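Local atomic coordinates of galactonate dehydratase (Zobellia galactanivorans, PDB entry 5OLC), a protein that belongs to the enolase superfamily, pairing a mandelate racemase/muconate lactonizing enzyme-type N-terminal domain with an enolase-like C-terminal barrel domain. Residues K12-Y17 with V42-D47; S65-F70 with Q103-A108. One frame throughout, in Å; residues are numbered along the deposited sequence.

Contact 1 of 2, residues K12-Y17 with V42-D47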
# COMPACT_ATOMS: atom_id res chain seq x y z
N LYS A 12 4.59 22.45 46.81
CA LYS A 12 4.77 22.02 48.20
C LYS A 12 3.86 20.81 48.53
O LYS A 12 4.34 19.86 49.17
CB LYS A 12 4.69 23.17 49.24
CG LYS A 12 3.30 23.64 49.68
CD LYS A 12 3.38 24.27 51.08
CE LYS A 12 2.02 24.62 51.66
NZ LYS A 12 1.44 25.88 51.11
N LYS A 13 2.58 20.81 48.05
CA LYS A 13 1.67 19.71 48.32
C LYS A 13 0.61 19.42 47.21
O LYS A 13 -0.22 20.28 46.89
CB LYS A 13 0.98 19.89 49.70
CG LYS A 13 0.03 21.08 49.85
CD LYS A 13 -0.19 21.41 51.33
CE LYS A 13 -1.38 22.30 51.57
NZ LYS A 13 -1.08 23.41 52.52
N ILE A 14 0.63 18.15 46.69
CA ILE A 14 -0.36 17.62 45.74
C ILE A 14 -1.38 16.84 46.61
O ILE A 14 -0.98 15.97 47.38
CB ILE A 14 0.25 16.72 44.60
CG1 ILE A 14 1.37 17.44 43.82
CG2 ILE A 14 -0.85 16.24 43.63
CD1 ILE A 14 2.45 16.54 43.31
N GLU A 15 -2.68 17.17 46.50
CA GLU A 15 -3.73 16.55 47.31
C GLU A 15 -4.89 15.96 46.50
O GLU A 15 -5.83 16.68 46.16
CB GLU A 15 -4.25 17.51 48.38
CG GLU A 15 -3.31 17.66 49.58
CD GLU A 15 -3.41 18.92 50.42
OE1 GLU A 15 -4.33 19.74 50.20
OE2 GLU A 15 -2.55 19.09 51.31
N PRO A 16 -4.86 14.62 46.24
CA PRO A 16 -5.99 13.99 45.52
C PRO A 16 -7.19 13.70 46.43
O PRO A 16 -7.02 13.29 47.56
CB PRO A 16 -5.36 12.73 44.94
CG PRO A 16 -4.23 12.39 45.87
CD PRO A 16 -3.81 13.63 46.59
N TYR A 17 -8.40 13.97 45.94
CA TYR A 17 -9.63 13.74 46.70
C TYR A 17 -10.61 12.97 45.86
O TYR A 17 -10.94 13.40 44.75
CB TYR A 17 -10.29 15.05 47.14
CG TYR A 17 -9.39 16.00 47.90
CD1 TYR A 17 -9.05 15.77 49.23
CD2 TYR A 17 -8.92 17.17 47.31
CE1 TYR A 17 -8.23 16.64 49.94
CE2 TYR A 17 -8.10 18.06 48.01
CZ TYR A 17 -7.76 17.79 49.33
OH TYR A 17 -6.94 18.64 50.04
N VAL A 42 -7.81 16.83 42.06
CA VAL A 42 -6.52 17.20 42.70
C VAL A 42 -6.44 18.69 42.99
O VAL A 42 -6.98 19.50 42.24
CB VAL A 42 -5.25 16.85 41.90
CG1 VAL A 42 -4.48 15.70 42.51
CG2 VAL A 42 -5.53 16.68 40.41
N LYS A 43 -5.64 19.04 44.02
CA LYS A 43 -5.29 20.39 44.39
C LYS A 43 -3.77 20.42 44.57
O LYS A 43 -3.22 19.81 45.50
CB LYS A 43 -6.01 20.85 45.66
CG LYS A 43 -5.93 22.35 45.92
CD LYS A 43 -6.10 22.60 47.40
CE LYS A 43 -6.49 24.02 47.70
NZ LYS A 43 -7.19 24.14 49.02
N ILE A 44 -3.08 21.09 43.64
CA ILE A 44 -1.63 21.26 43.75
C ILE A 44 -1.47 22.65 44.31
O ILE A 44 -2.06 23.59 43.78
CB ILE A 44 -0.85 21.06 42.42
CG1 ILE A 44 -1.17 19.68 41.78
CG2 ILE A 44 0.68 21.22 42.66
CD1 ILE A 44 -0.97 19.60 40.35
N THR A 45 -0.71 22.75 45.41
CA THR A 45 -0.43 24.03 46.05
C THR A 45 1.10 24.24 46.11
O THR A 45 1.87 23.33 46.46
CB THR A 45 -1.18 24.24 47.40
OG1 THR A 45 -0.28 24.07 48.50
CG2 THR A 45 -2.43 23.35 47.58
N LEU A 46 1.50 25.47 45.75
CA LEU A 46 2.88 25.94 45.72
C LEU A 46 3.31 26.45 47.09
O LEU A 46 2.45 26.71 47.95
CB LEU A 46 3.01 27.06 44.67
CG LEU A 46 2.52 26.79 43.22
CD1 LEU A 46 2.86 27.96 42.32
CD2 LEU A 46 3.11 25.50 42.64
N ASP A 47 4.66 26.61 47.30
CA ASP A 47 5.24 27.13 48.55
C ASP A 47 4.56 28.45 48.96
O ASP A 47 4.33 28.68 50.14
CB ASP A 47 6.76 27.38 48.40
CG ASP A 47 7.67 26.20 48.14
OD1 ASP A 47 7.24 25.04 48.37
OD2 ASP A 47 8.84 26.42 47.76

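Contact 2 of 2, residues S65-F70 with Q103-A108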
# COMPACT_ATOMS: atom_id res chain seq x y z
N SER A 65 -4.57 6.79 43.31
CA SER A 65 -3.32 6.11 43.65
C SER A 65 -2.26 6.48 42.63
O SER A 65 -1.07 6.48 42.97
CB SER A 65 -3.53 4.60 43.67
OG SER A 65 -4.50 4.28 44.65
N GLY A 66 -2.71 6.76 41.40
CA GLY A 66 -1.86 7.17 40.29
C GLY A 66 -1.17 8.46 40.62
O GLY A 66 0.06 8.52 40.55
N ILE A 67 -1.96 9.48 41.08
CA ILE A 67 -1.45 10.79 41.50
C ILE A 67 -0.40 10.58 42.59
O ILE A 67 0.71 11.13 42.48
CB ILE A 67 -2.59 11.72 41.95
CG1 ILE A 67 -3.46 12.14 40.74
CG2 ILE A 67 -2.03 12.94 42.68
CD1 ILE A 67 -4.92 12.21 41.00
N ASP A 68 -0.71 9.71 43.60
CA ASP A 68 0.18 9.33 44.70
C ASP A 68 1.50 8.74 44.18
O ASP A 68 2.54 8.88 44.86
CB ASP A 68 -0.49 8.30 45.61
CG ASP A 68 -1.70 8.75 46.42
OD1 ASP A 68 -2.02 9.95 46.40
OD2 ASP A 68 -2.30 7.89 47.10
N PHE A 69 1.46 8.08 43.00
CA PHE A 69 2.65 7.48 42.38
C PHE A 69 3.62 8.55 41.90
O PHE A 69 4.82 8.41 42.15
CB PHE A 69 2.28 6.49 41.25
CG PHE A 69 3.47 6.02 40.44
CD1 PHE A 69 4.34 5.05 40.93
CD2 PHE A 69 3.73 6.57 39.19
CE1 PHE A 69 5.45 4.64 40.19
CE2 PHE A 69 4.84 6.15 38.45
CZ PHE A 69 5.69 5.20 38.95
N PHE A 70 3.11 9.59 41.24
CA PHE A 70 3.90 10.70 40.70
C PHE A 70 4.24 11.76 41.72
O PHE A 70 5.18 12.53 41.49
CB PHE A 70 3.18 11.40 39.53
CG PHE A 70 2.84 10.49 38.37
CD1 PHE A 70 3.84 9.87 37.62
CD2 PHE A 70 1.51 10.26 38.02
CE1 PHE A 70 3.52 9.03 36.57
CE2 PHE A 70 1.19 9.43 36.96
CZ PHE A 70 2.19 8.82 36.24
N GLN A 103 -2.66 7.75 32.68
CA GLN A 103 -2.86 8.90 31.80
C GLN A 103 -3.83 9.89 32.44
O GLN A 103 -3.61 11.11 32.32
CB GLN A 103 -3.30 8.51 30.37
CG GLN A 103 -2.22 7.84 29.52
CD GLN A 103 -0.82 8.40 29.72
OE1 GLN A 103 -0.57 9.60 29.58
NE2 GLN A 103 0.12 7.53 30.10
N ALA A 104 -4.87 9.38 33.14
CA ALA A 104 -5.84 10.22 33.85
C ALA A 104 -5.22 10.83 35.13
O ALA A 104 -5.65 11.91 35.56
CB ALA A 104 -7.11 9.44 34.15
N ALA A 105 -4.17 10.17 35.71
CA ALA A 105 -3.41 10.70 36.84
C ALA A 105 -2.57 11.88 36.32
O ALA A 105 -2.61 12.96 36.92
CB ALA A 105 -2.50 9.64 37.42
N ILE A 106 -1.86 11.68 35.15
CA ILE A 106 -1.05 12.71 34.46
C ILE A 106 -1.94 13.87 34.01
O ILE A 106 -1.53 15.02 34.17
CB ILE A 106 -0.15 12.17 33.29
CG1 ILE A 106 0.84 11.09 33.78
CG2 ILE A 106 0.63 13.32 32.64
CD1 ILE A 106 1.84 10.54 32.75
N SER A 107 -3.16 13.57 33.49
CA SER A 107 -4.15 14.58 33.06
C SER A 107 -4.56 15.48 34.22
O SER A 107 -4.54 16.71 34.07
CB SER A 107 -5.41 13.93 32.49
OG SER A 107 -5.19 13.15 31.32
N ALA A 108 -4.97 14.86 35.36
CA ALA A 108 -5.41 15.52 36.58
C ALA A 108 -4.38 16.53 37.09
O ALA A 108 -4.75 17.69 37.28
CB ALA A 108 -5.72 14.48 37.64

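Contact 1 of 2, residues K12-Y17 with V42-D47
Lys13 and Thr45 face each other as a hydrogen-bonded pair between two antiparallel strands. Thr45 N gives its hydrogen to Lys13 O (2.9 Å), while Lys13 N returns a nearly straight bond to Thr45 O (3.1 Å, 171° at the hydrogen). Lys12 N reaches the same Thr45 O at 2.9 Å, so one carbonyl oxygen is gripped by two donors, both in its plane. Two residues opposite one make this a classic beta bulge. Further along, Glu15 N bonds to Lys43 O at 2.9 Å.

The polar side-chain contacts gather on the face carrying Lys13, Glu15, Lys43 and Thr45. CG of Lys13 sits between its backbone N and carbonyl carbon (chi1 66°), which lays the chain obliquely across Thr45, with CG 3.3 Å from Thr45 OG1. Lys12 reaches across too, and its NZ makes a weak hydrogen bond to Leu46 O. Tyr17 OH donates to Glu15 OE1 (2.8 Å), meeting it from above the carboxylate plane, and the edge of the Tyr17 ring turns to Lys43 CB. Lys43 NZ is not in contact with the Glu15 carboxylate, but the opposite charges probably attract weakly.

Apolar contacts occupy the other face. Ile14 lies side by side with both Val42 and Ile44, its CG2 branch 3.8 Å from Val42 CG1 and 3.9 Å from Ile44 CG1.

The pair belongs to the three-stranded antiparallel sheet of the N-terminal domain, with strand 36-46 in the middle and strand 51-56 beyond it. Tyr51 of that strand takes a cation-pi contact from Lys43. The apolar face is covered by helix 60-70, through Ile67, and by helix 101-120, through Ala108, Ile109 and Ala112.

Contact 2 of 2, residues S65-F70 with Q103-A108
With chi1 at -57°, CG of Phe70 stands beside its own backbone N and anti to the carbonyl carbon, which carries the ring toward Ala105 and Ile106 on the other helix. Ile106 has the same first torsion (-59°) for CG1, and this branch lies 3.6 Å from Phe70 CE2; the two side chains cross at about a right angle. Ala105 CB meets the Phe70 ring in plane at its edge, 3.7 Å from CE2, while Phe69 CD2 lies over one face toward the rim.

The axes of the two short segments approach to 8.4 Å and cross at -69°. Gly66 has no side chain, and Ala105 CB rests against the backbone there, 3.7 Å from both Gly66 C and Ile67 N. Ile67 CD1 continues the contact to Ala108 CB at 4.1 Å.

On the remote side of segment 103-108, Ser107 N and OG reach Gln103 O from opposite faces of its plane, tying the serine back to its own helix. The side chains that meet are all apolar and buried, so the fit rests on shape and van der Waals packing rather than on polar pairing.

In the fold
Contact 1 and contact 2 are successive layers of the N-terminal domain, following one another along the chain with centres 12 Å apart. The apolar face of the sheet in contact 1 meets the helices of contact 2 directly: Ile67 CG2 lies 3.6 Å from Ile14 CG2 and 3.7 Å from Val42 CG1, so one branch touches both strands. Val42 CG2 also packs 3.4 Å from Ala108 O, linking the middle strand to helix 101-120. At the margin, Pro16 CG touches Asp68 OD1. Beyond this layer, the outer side of helix 60-70 meets a second subunit, with Ser65 OG hydrogen-bonded to Ser65 OG of that chain.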